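Local atomic coordinates of enoyl-CoA hydratase/isomerase family protein (Mycobacterium tuberculosis, PDB entry 4FN7), a protein that probably acts on acyl-CoA thioesters in lipid metabolism, as an enoyl-CoA hydratase or isomerase of the crotonase superfamily. Residues 198-201 and 202-206; 185-188 and 189-193; 127-130 and 131-135. All coordinates share one frame; numbering follows the deposited sequence.

Interaction 1: residues 198-201 and 202-206; sequences LNQH and AHAAT
The side-chain oxygen of Asn199 turns back on the chain to take the amide proton of Ala202. Asn199 OD1 lies 2.9 Å from Ala202 N, the bond is fairly straight (160° at the hydrogen), and the donor lies in the plane of the side-chain carbonyl. CG stands anti to the backbone N (chi1 -176°), beside the carbonyl carbon, which brings OD1 to that amide. The methyl of Ala202 fits close by, its CB 3.5 Å from Asn199 OD1. This is an N-cap: Asn199 precedes helix 200-223, whose first amides lack a carbonyl one turn earlier, and asparagine is just long enough to supply an acceptor. The regular pattern begins with His203 N on Asn199 O (2.9 Å), Ala204 N on Gln200 O (2.9 Å) and Ala205 N on His201 O (3.1 Å). Gln200, bent at chi2 (-88°), brings NE2 to 3.7 Å from Ala204 CB while that nitrogen is hydrogen-bonded to Pro93 O. Ala202 O serves two donors from opposite faces of its plane, Thr206 N and, at 2.8 Å, Thr206 OG1; the hydroxyl also has a weak hydrogen bond with Ile137 N of the second subunit. The buried ring of His203 has both nitrogens engaged, ND1 with Gly159 O of the second subunit and NE2 with Lys207 NZ, while the small Ala202 lets Met135 of that subunit pack against it.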
ATOM      1  N   LEU A 198      14.536  -3.896 -21.483  1.00 13.21           N
ATOM      2  CA  LEU A 198      15.016  -2.984 -20.449  1.00 12.72           C
ATOM      3  C   LEU A 198      16.504  -3.212 -20.230  1.00 12.59           C
ATOM      4  O   LEU A 198      17.034  -4.278 -20.546  1.00 13.46           O
ATOM      5  CB  LEU A 198      14.269  -3.199 -19.131  1.00 12.27           C
ATOM      6  CG  LEU A 198      12.771  -2.898 -19.136  1.00 12.54           C
ATOM      7  CD1 LEU A 198      12.120  -3.490 -17.889  1.00 12.77           C
ATOM      8  CD2 LEU A 198      12.528  -1.393 -19.227  1.00 14.87           C
ATOM      9  N   ASN A 199      17.195  -2.211 -19.701  1.00 12.41           N
ATOM     10  CA  ASN A 199      18.601  -2.413 -19.380  1.00 12.48           C
ATOM     11  C   ASN A 199      18.731  -3.411 -18.235  1.00 12.20           C
ATOM     12  O   ASN A 199      18.234  -3.173 -17.132  1.00 11.36           O
ATOM     13  CB  ASN A 199      19.266  -1.095 -19.011  1.00 14.34           C
ATOM     14  CG  ASN A 199      20.747  -1.244 -18.757  1.00 14.97           C
ATOM     15  OD1 ASN A 199      21.171  -1.546 -17.647  1.00 14.86           O
ATOM     16  ND2 ASN A 199      21.546  -1.031 -19.795  1.00 17.57           N
ATOM     17  N   GLN A 200      19.396  -4.531 -18.493  1.00 12.42           N
ATOM     18  CA  GLN A 200      19.437  -5.622 -17.526  1.00 11.53           C
ATOM     19  C   GLN A 200      20.161  -5.248 -16.233  1.00 11.49           C
ATOM     20  O   GLN A 200      19.696  -5.569 -15.141  1.00 12.98           O
ATOM     21  CB  GLN A 200      20.046  -6.881 -18.145  1.00 13.22           C
ATOM     22  CG  GLN A 200      20.021  -8.091 -17.220  1.00 14.50           C
ATOM     23  CD  GLN A 200      21.245  -8.175 -16.328  1.00 14.63           C
ATOM     24  OE1 GLN A 200      22.358  -7.867 -16.751  1.00 18.57           O
ATOM     25  NE2 GLN A 200      21.046  -8.590 -15.086  1.00 14.68           N
ATOM     26  N   HIS A 201      21.292  -4.563 -16.353  1.00 12.70           N
ATOM     27  CA  HIS A 201      22.046  -4.141 -15.179  1.00 12.70           C
ATOM     28  C   HIS A 201      21.194  -3.243 -14.283  1.00 11.29           C
ATOM     29  O   HIS A 201      21.153  -3.421 -13.060  1.00 12.32           O
ATOM     30  CB  HIS A 201      23.318  -3.406 -15.612  1.00 15.90           C
ATOM     31  CG  HIS A 201      24.183  -2.969 -14.472  1.00 20.91           C
ATOM     32  ND1 HIS A 201      23.973  -1.791 -13.786  1.00 24.18           N
ATOM     33  CD2 HIS A 201      25.266  -3.548 -13.902  1.00 24.28           C
ATOM     34  CE1 HIS A 201      24.885  -1.668 -12.838  1.00 25.49           C
ATOM     35  NE2 HIS A 201      25.684  -2.719 -12.890  1.00 25.53           N
ATOM     36  N   ALA A 202      20.521  -2.273 -14.892  1.00 12.52           N
ATOM     37  CA  ALA A 202      19.693  -1.329 -14.144  1.00 11.77           C
ATOM     38  C   ALA A 202      18.471  -2.027 -13.547  1.00  8.93           C
ATOM     39  O   ALA A 202      18.076  -1.735 -12.418  1.00 11.05           O
ATOM     40  CB  ALA A 202      19.261  -0.176 -15.036  1.00 12.38           C
ATOM     41  N   HIS A 203      17.875  -2.937 -14.307  1.00 10.46           N
ATOM     42  CA  HIS A 203      16.738  -3.707 -13.817  1.00  8.94           C
ATOM     43  C   HIS A 203      17.121  -4.516 -12.581  1.00 10.45           C
ATOM     44  O   HIS A 203      16.430  -4.476 -11.554  1.00 10.67           O
ATOM     45  CB  HIS A 203      16.217  -4.650 -14.904  1.00 11.06           C
ATOM     46  CG  HIS A 203      15.231  -5.655 -14.395  1.00  9.93           C
ATOM     47  ND1 HIS A 203      13.953  -5.313 -14.002  1.00  9.69           N
ATOM     48  CD2 HIS A 203      15.349  -6.985 -14.175  1.00 10.00           C
ATOM     49  CE1 HIS A 203      13.324  -6.395 -13.576  1.00 10.04           C
ATOM     50  NE2 HIS A 203      14.144  -7.425 -13.680  1.00  9.84           N
ATOM     51  N   ALA A 204      18.217  -5.258 -12.682  1.00 10.62           N
ATOM     52  CA  ALA A 204      18.663  -6.122 -11.596  1.00 10.90           C
ATOM     53  C   ALA A 204      18.978  -5.322 -10.342  1.00 10.61           C
ATOM     54  O   ALA A 204      18.597  -5.708  -9.238  1.00 12.47           O
ATOM     55  CB  ALA A 204      19.877  -6.927 -12.033  1.00 10.95           C
ATOM     56  N   ALA A 205      19.675  -4.204 -10.503  1.00 11.04           N
ATOM     57  CA  ALA A 205      20.063  -3.400  -9.350  1.00 10.95           C
ATOM     58  C   ALA A 205      18.854  -2.727  -8.718  1.00 10.74           C
ATOM     59  O   ALA A 205      18.719  -2.691  -7.493  1.00 12.08           O
ATOM     60  CB  ALA A 205      21.087  -2.363  -9.754  1.00 12.47           C
ATOM     61  N   THR A 206      17.977  -2.189  -9.558  1.00  9.99           N
ATOM     62  CA  THR A 206      16.799  -1.472  -9.079  1.00  9.27           C
ATOM     63  C   THR A 206      15.824  -2.408  -8.361  1.00  9.54           C
ATOM     64  O   THR A 206      15.305  -2.068  -7.291  1.00 10.46           O
ATOM     65  CB  THR A 206      16.113  -0.703 -10.235  1.00  9.58           C
ATOM     66  OG1 THR A 206      17.037   0.249 -10.779  1.00 11.49           O
ATOM     67  CG2 THR A 206      14.874   0.040  -9.752  1.00 11.41           C
TER

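Interaction 2: residues 185-188 and 189-193; sequences VSRA and EEAAR
Helix 184-195 carries an i to i+3 salt bridge on its outward side, between Arg187 and Glu190. NH1 of Arg187 donates to OE1 of Glu190 at 2.9 Å, but the bond is bent, 137° at the hydrogen. The oxygen is approached from its anti side, the bond leans out of both the carboxylate and the guanidinium plane, and the two flat groups stand 70° apart, so this is a single-point grip and not a paired, two-pronged one. Arg187 reaches it by bending at chi2 (59°), which folds the chain along the helix instead of straight out; its CD also comes within 3.6 Å of Glu190 OE1. The same fold lays one face of the guanidinium over the methyl of Ala191, which lies off-centre toward the rim of the group, its CB 4.1 Å from Arg187 NH1; alanine is small enough to fit there. NE of Arg187 has a further partner in Glu177, so the positive group is shared between two acids, which probably helps to fix its rotation. Round the helix, in one of two conformers of Glu189, Val185 CG1 lies 3.6 Å from Glu189 OE2, an oxygen salt-bridged to Lys10, and the side chain leans on Ile13 and Val15 of strand 13-18. Routine i to i+4 bonds hold the backbone. The small methyls of Ala188 and Ala192 let the helix lie close on the sheet: Ala188 packs on Val50, Val97 and Ala99 of strands 48-52 and 96-100, and Ala192 on Ala48, Val50 and Val97.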
ATOM      1  N   VAL A 185      -0.717 -17.179 -21.511  1.00 12.39           N
ATOM      2  CA  VAL A 185       0.668 -17.566 -21.743  1.00 11.79           C
ATOM      3  C   VAL A 185       1.319 -16.706 -22.822  1.00 12.51           C
ATOM      4  O   VAL A 185       2.425 -16.203 -22.637  1.00 13.06           O
ATOM      5  CB  VAL A 185       0.786 -19.061 -22.095  1.00 12.83           C
ATOM      6  CG1 VAL A 185       2.209 -19.397 -22.527  1.00 14.57           C
ATOM      7  CG2 VAL A 185       0.361 -19.906 -20.899  1.00 13.69           C
ATOM      8  N   SER A 186       0.635 -16.524 -23.945  1.00 13.42           N
ATOM      9  CA  SER A 186       1.232 -15.747 -25.028  1.00 14.64           C
ATOM     10  C   SER A 186       1.445 -14.293 -24.606  1.00 13.79           C
ATOM     11  O   SER A 186       2.444 -13.673 -24.964  1.00 14.73           O
ATOM     12  CB  SER A 186       0.411 -15.848 -26.320  1.00 17.36           C
ATOM     13  OG  SER A 186      -0.904 -15.371 -26.133  1.00 19.25           O
ATOM     14  N   ARG A 187       0.524 -13.758 -23.816  1.00 13.42           N
ATOM     15  CA  ARG A 187       0.677 -12.400 -23.316  1.00 13.35           C
ATOM     16  C   ARG A 187       1.849 -12.317 -22.332  1.00 12.94           C
ATOM     17  O   ARG A 187       2.628 -11.365 -22.365  1.00 13.68           O
ATOM     18  CB  ARG A 187      -0.620 -11.905 -22.679  1.00 15.25           C
ATOM     19  CG  ARG A 187      -0.503 -10.557 -22.022  1.00 17.21           C
ATOM     20  CD  ARG A 187      -0.057  -9.460 -22.984  1.00 19.28           C
ATOM     21  NE  ARG A 187       0.291  -8.285 -22.201  1.00 21.54           N
ATOM     22  CZ  ARG A 187       1.312  -7.476 -22.448  1.00 20.85           C
ATOM     23  NH1 ARG A 187       2.096  -7.677 -23.498  1.00 20.63           N
ATOM     24  NH2 ARG A 187       1.538  -6.452 -21.637  1.00 23.10           N
ATOM     25  N   ALA A 188       1.979 -13.314 -21.463  1.00 11.76           N
ATOM     26  CA  ALA A 188       3.125 -13.378 -20.560  1.00 11.50           C
ATOM     27  C   ALA A 188       4.443 -13.391 -21.341  1.00 10.78           C
ATOM     28  O   ALA A 188       5.392 -12.700 -20.974  1.00 11.15           O
ATOM     29  CB  ALA A 188       3.031 -14.600 -19.640  1.00 12.23           C
ATOM     30  N   GLU A 189       4.495 -14.172 -22.418  1.00 10.83           N
ATOM     31  CA  GLU A 189       5.698 -14.248 -23.235  0.66 12.27           C
ATOM     32  C   GLU A 189       5.982 -12.927 -23.945  1.00 11.72           C
ATOM     33  O   GLU A 189       7.133 -12.501 -24.032  1.00 12.39           O
ATOM     34  CB  GLU A 189       5.596 -15.410 -24.226  0.66 14.18           C
ATOM     35  CG  GLU A 189       5.676 -16.762 -23.537  0.66 15.39           C
ATOM     36  CD  GLU A 189       5.224 -17.910 -24.410  0.66 17.55           C
ATOM     37  OE1 GLU A 189       4.620 -17.650 -25.471  0.66 20.09           O
ATOM     38  OE2 GLU A 189       5.470 -19.075 -24.024  0.66 18.01           O
ATOM     39  N   GLU A 190       4.928 -12.281 -24.435  1.00 12.80           N
ATOM     40  CA  GLU A 190       5.058 -10.974 -25.074  1.00 13.37           C
ATOM     41  C   GLU A 190       5.631  -9.959 -24.081  1.00 11.91           C
ATOM     42  O   GLU A 190       6.550  -9.204 -24.403  1.00 13.31           O
ATOM     43  CB  GLU A 190       3.701 -10.499 -25.601  1.00 15.89           C
ATOM     44  CG  GLU A 190       3.752  -9.203 -26.387  1.00 18.41           C
ATOM     45  CD  GLU A 190       2.393  -8.799 -26.924  1.00 23.71           C
ATOM     46  OE1 GLU A 190       1.435  -8.712 -26.127  1.00 26.03           O
ATOM     47  OE2 GLU A 190       2.275  -8.576 -28.148  1.00 28.58           O
ATOM     48  N   ALA A 191       5.086  -9.952 -22.867  1.00 12.10           N
ATOM     49  CA  ALA A 191       5.541  -9.032 -21.837  1.00 11.74           C
ATOM     50  C   ALA A 191       7.002  -9.311 -21.479  1.00 11.78           C
ATOM     51  O   ALA A 191       7.802  -8.383 -21.354  1.00 11.85           O
ATOM     52  CB  ALA A 191       4.651  -9.132 -20.601  1.00 12.16           C
ATOM     53  N   ALA A 192       7.343 -10.587 -21.321  1.00 10.54           N
ATOM     54  CA  ALA A 192       8.720 -10.974 -21.031  1.00 11.17           C
ATOM     55  C   ALA A 192       9.683 -10.474 -22.116  1.00 11.56           C
ATOM     56  O   ALA A 192      10.747  -9.938 -21.803  1.00 11.75           O
ATOM     57  CB  ALA A 192       8.826 -12.477 -20.865  1.00 11.53           C
ATOM     58  N   ARG A 193       9.300 -10.619 -23.385  1.00 11.51           N
ATOM     59  CA  ARG A 193      10.149 -10.149 -24.471  0.50 13.33           C
ATOM     60  C   ARG A 193      10.326  -8.633 -24.413  1.00 12.68           C
ATOM     61  O   ARG A 193      11.416  -8.127 -24.681  1.00 14.51           O
ATOM     62  CB  ARG A 193       9.617 -10.619 -25.830  0.50 13.56           C
ATOM     63  CG  ARG A 193       9.779 -12.123 -26.043  0.50 16.08           C
ATOM     64  CD  ARG A 193       9.329 -12.561 -27.428  0.50 19.66           C
ATOM     65  NE  ARG A 193       9.700 -13.947 -27.703  0.50 20.42           N
ATOM     66  CZ  ARG A 193       8.880 -14.985 -27.582  0.50 22.09           C
ATOM     67  NH1 ARG A 193       7.627 -14.802 -27.194  0.50 23.73           N
ATOM     68  NH2 ARG A 193       9.312 -16.209 -27.857  0.50 21.55           N
TER

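Interaction 3: residues 127-130 and 131-135; sequences QANE and VAIGM
Asn129 lays the end of its amide obliquely across Ile133, with ND2 4.0 Å from CD1 and 4.1 Å from CG2 of the isoleucine. Its CG sits between the backbone N and the carbonyl carbon (chi1 73°), and this brings the amide over the next turn of chain. Glu130 and Met135 meet at about a right angle, with Glu130 CB 4.1 Å from Met135 CB; farther out, Glu130 rests on Phe110 and Met135, in one of its two conformers, on Leu64 and Leu67 of helix 64-69. Glu130 O takes Ile133 N at 3.0 Å and Met135 N at 2.9 Å, both well above its plane and on opposite faces; Asn129 O accepts Ala132 N and Ile133 N only weakly. The Met135 bond, together with a weak one from Gly134 N to Val131 O, makes a Schellman motif. Its turning residue is Gly134, at positive phi, where a side chain would be jammed against the preceding carbonyl. A water joins the residue just after strand 126-127 to the turn, donating to Ala128 O and accepting from Val131 N. The chemistry is thus mainly that of the backbone: carbonyls and one water set the bend, and the side chains add van der Waals contact.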
ATOM      1  N   GLN A 127      -5.375 -17.037  -3.485  1.00 10.10           N
ATOM      2  CA  GLN A 127      -5.776 -17.112  -2.086  1.00 10.91           C
ATOM      3  C   GLN A 127      -4.699 -17.754  -1.235  1.00  9.71           C
ATOM      4  O   GLN A 127      -4.164 -18.804  -1.589  1.00 11.37           O
ATOM      5  CB  GLN A 127      -7.055 -17.944  -1.957  1.00 11.03           C
ATOM      6  CG  GLN A 127      -7.609 -18.021  -0.537  1.00 11.77           C
ATOM      7  CD  GLN A 127      -8.586 -19.166  -0.342  1.00 12.19           C
ATOM      8  OE1 GLN A 127      -8.644 -20.096  -1.147  1.00 13.25           O
ATOM      9  NE2 GLN A 127      -9.354 -19.111   0.741  1.00 13.38           N
ATOM     10  N   ALA A 128      -4.386 -17.116  -0.109  1.00  9.18           N
ATOM     11  CA  ALA A 128      -3.649 -17.784   0.956  1.00  9.32           C
ATOM     12  C   ALA A 128      -4.704 -18.424   1.859  1.00  9.46           C
ATOM     13  O   ALA A 128      -5.294 -17.745   2.701  1.00 11.06           O
ATOM     14  CB  ALA A 128      -2.797 -16.787   1.741  1.00 10.54           C
ATOM     15  N   ASN A 129      -4.965 -19.714   1.664  1.00  9.86           N
ATOM     16  CA  ASN A 129      -6.056 -20.379   2.372  1.00 10.47           C
ATOM     17  C   ASN A 129      -5.648 -20.972   3.717  1.00 10.90           C
ATOM     18  O   ASN A 129      -6.449 -21.659   4.355  1.00 11.26           O
ATOM     19  CB  ASN A 129      -6.676 -21.468   1.486  1.00 12.07           C
ATOM     20  CG  ASN A 129      -5.782 -22.683   1.342  1.00 11.72           C
ATOM     21  OD1 ASN A 129      -4.558 -22.567   1.389  1.00 12.32           O
ATOM     22  ND2 ASN A 129      -6.388 -23.856   1.152  1.00 13.53           N
ATOM     23  N   GLU A 130      -4.418 -20.696   4.143  1.00 10.80           N
ATOM     24  CA  GLU A 130      -3.854 -21.262   5.367  1.00 11.63           C
ATOM     25  C   GLU A 130      -4.817 -21.211   6.558  1.00 10.18           C
ATOM     26  O   GLU A 130      -5.093 -22.235   7.186  1.00 11.35           O
ATOM     27  CB  GLU A 130      -2.542 -20.555   5.725  1.00 11.07           C
ATOM     28  CG  GLU A 130      -1.305 -21.054   4.967  1.00 12.49           C
ATOM     29  CD  GLU A 130      -1.138 -20.481   3.558  1.00 13.25           C
ATOM     30  OE1 GLU A 130      -2.052 -19.812   3.046  1.00 13.71           O
ATOM     31  OE2 GLU A 130      -0.063 -20.704   2.956  1.00 15.43           O
ATOM     32  N   VAL A 131      -5.333 -20.027   6.866  1.00 10.17           N
ATOM     33  CA  VAL A 131      -6.161 -19.863   8.060  1.00 10.22           C
ATOM     34  C   VAL A 131      -7.457 -20.662   7.959  1.00 10.81           C
ATOM     35  O   VAL A 131      -7.968 -21.150   8.971  1.00 11.80           O
ATOM     36  CB  VAL A 131      -6.433 -18.365   8.335  1.00 11.78           C
ATOM     37  CG1 VAL A 131      -7.546 -18.182   9.360  1.00 13.35           C
ATOM     38  CG2 VAL A 131      -5.140 -17.671   8.790  1.00 12.76           C
ATOM     39  N   ALA A 132      -7.962 -20.842   6.744  1.00 10.33           N
ATOM     40  CA  ALA A 132      -9.186 -21.615   6.541  1.00 12.72           C
ATOM     41  C   ALA A 132      -8.987 -23.097   6.857  1.00 14.14           C
ATOM     42  O   ALA A 132      -9.937 -23.790   7.226  1.00 16.21           O
ATOM     43  CB  ALA A 132      -9.711 -21.436   5.119  1.00 13.29           C
ATOM     44  N   ILE A 133      -7.759 -23.590   6.716  1.00 13.40           N
ATOM     45  CA  ILE A 133      -7.492 -25.004   6.970  1.00 14.78           C
ATOM     46  C   ILE A 133      -6.588 -25.253   8.184  1.00 15.55           C
ATOM     47  O   ILE A 133      -6.035 -26.342   8.344  1.00 18.63           O
ATOM     48  CB  ILE A 133      -6.968 -25.744   5.711  1.00 17.95           C
ATOM     49  CG1 ILE A 133      -5.580 -25.244   5.303  1.00 17.97           C
ATOM     50  CG2 ILE A 133      -7.963 -25.607   4.559  1.00 18.01           C
ATOM     51  CD1 ILE A 133      -4.956 -26.046   4.181  1.00 19.81           C
ATOM     52  N   GLY A 134      -6.457 -24.244   9.042  1.00 12.88           N
ATOM     53  CA  GLY A 134      -5.837 -24.424  10.344  1.00 13.21           C
ATOM     54  C   GLY A 134      -4.345 -24.171  10.441  1.00 13.42           C
ATOM     55  O   GLY A 134      -3.719 -24.505  11.446  1.00 16.00           O
ATOM     56  N   MET A 135      -3.777 -23.559   9.408  1.00 13.44           N
ATOM     57  CA  MET A 135      -2.353 -23.283   9.398  0.58 14.87           C
ATOM     58  C   MET A 135      -2.065 -21.804   9.628  1.00 13.27           C
ATOM     59  O   MET A 135      -2.677 -20.929   9.019  1.00 14.12           O
ATOM     60  CB  MET A 135      -1.740 -23.775   8.089  0.58 18.70           C
ATOM     61  CG  MET A 135      -2.028 -25.248   7.839  0.58 23.05           C
ATOM     62  SD  MET A 135      -1.415 -25.850   6.262  0.58 28.18           S
ATOM     63  CE  MET A 135      -1.967 -27.550   6.308  0.58 28.33           C
TER
HETATM   64  O   HOH W   1      -4.852 -17.508   5.441  1.00 10.42           O

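How the interactions relate
From the N terminus, interaction 3 comes first, turning the chain between strand 126-127 and helix 139-148. Interaction 2 follows within helix 184-195, and interaction 1 starts the next helix, 200-223. Each joins adjoining segments, with contacts mostly three to five residues apart, so none encloses a long loop; the three run in series without nesting or crossing. Interactions 1 and 2 lie about 19 Å apart between centres; interaction 3 is on the opposite side of the chain's centre. The trimer nevertheless brings two of them together: residues 202-206 pack against Val131 and Met135 of the second subunit, so interaction 1 meets a neighbour's copy of interaction 3, while interaction 2 backs the sheet of its own chain.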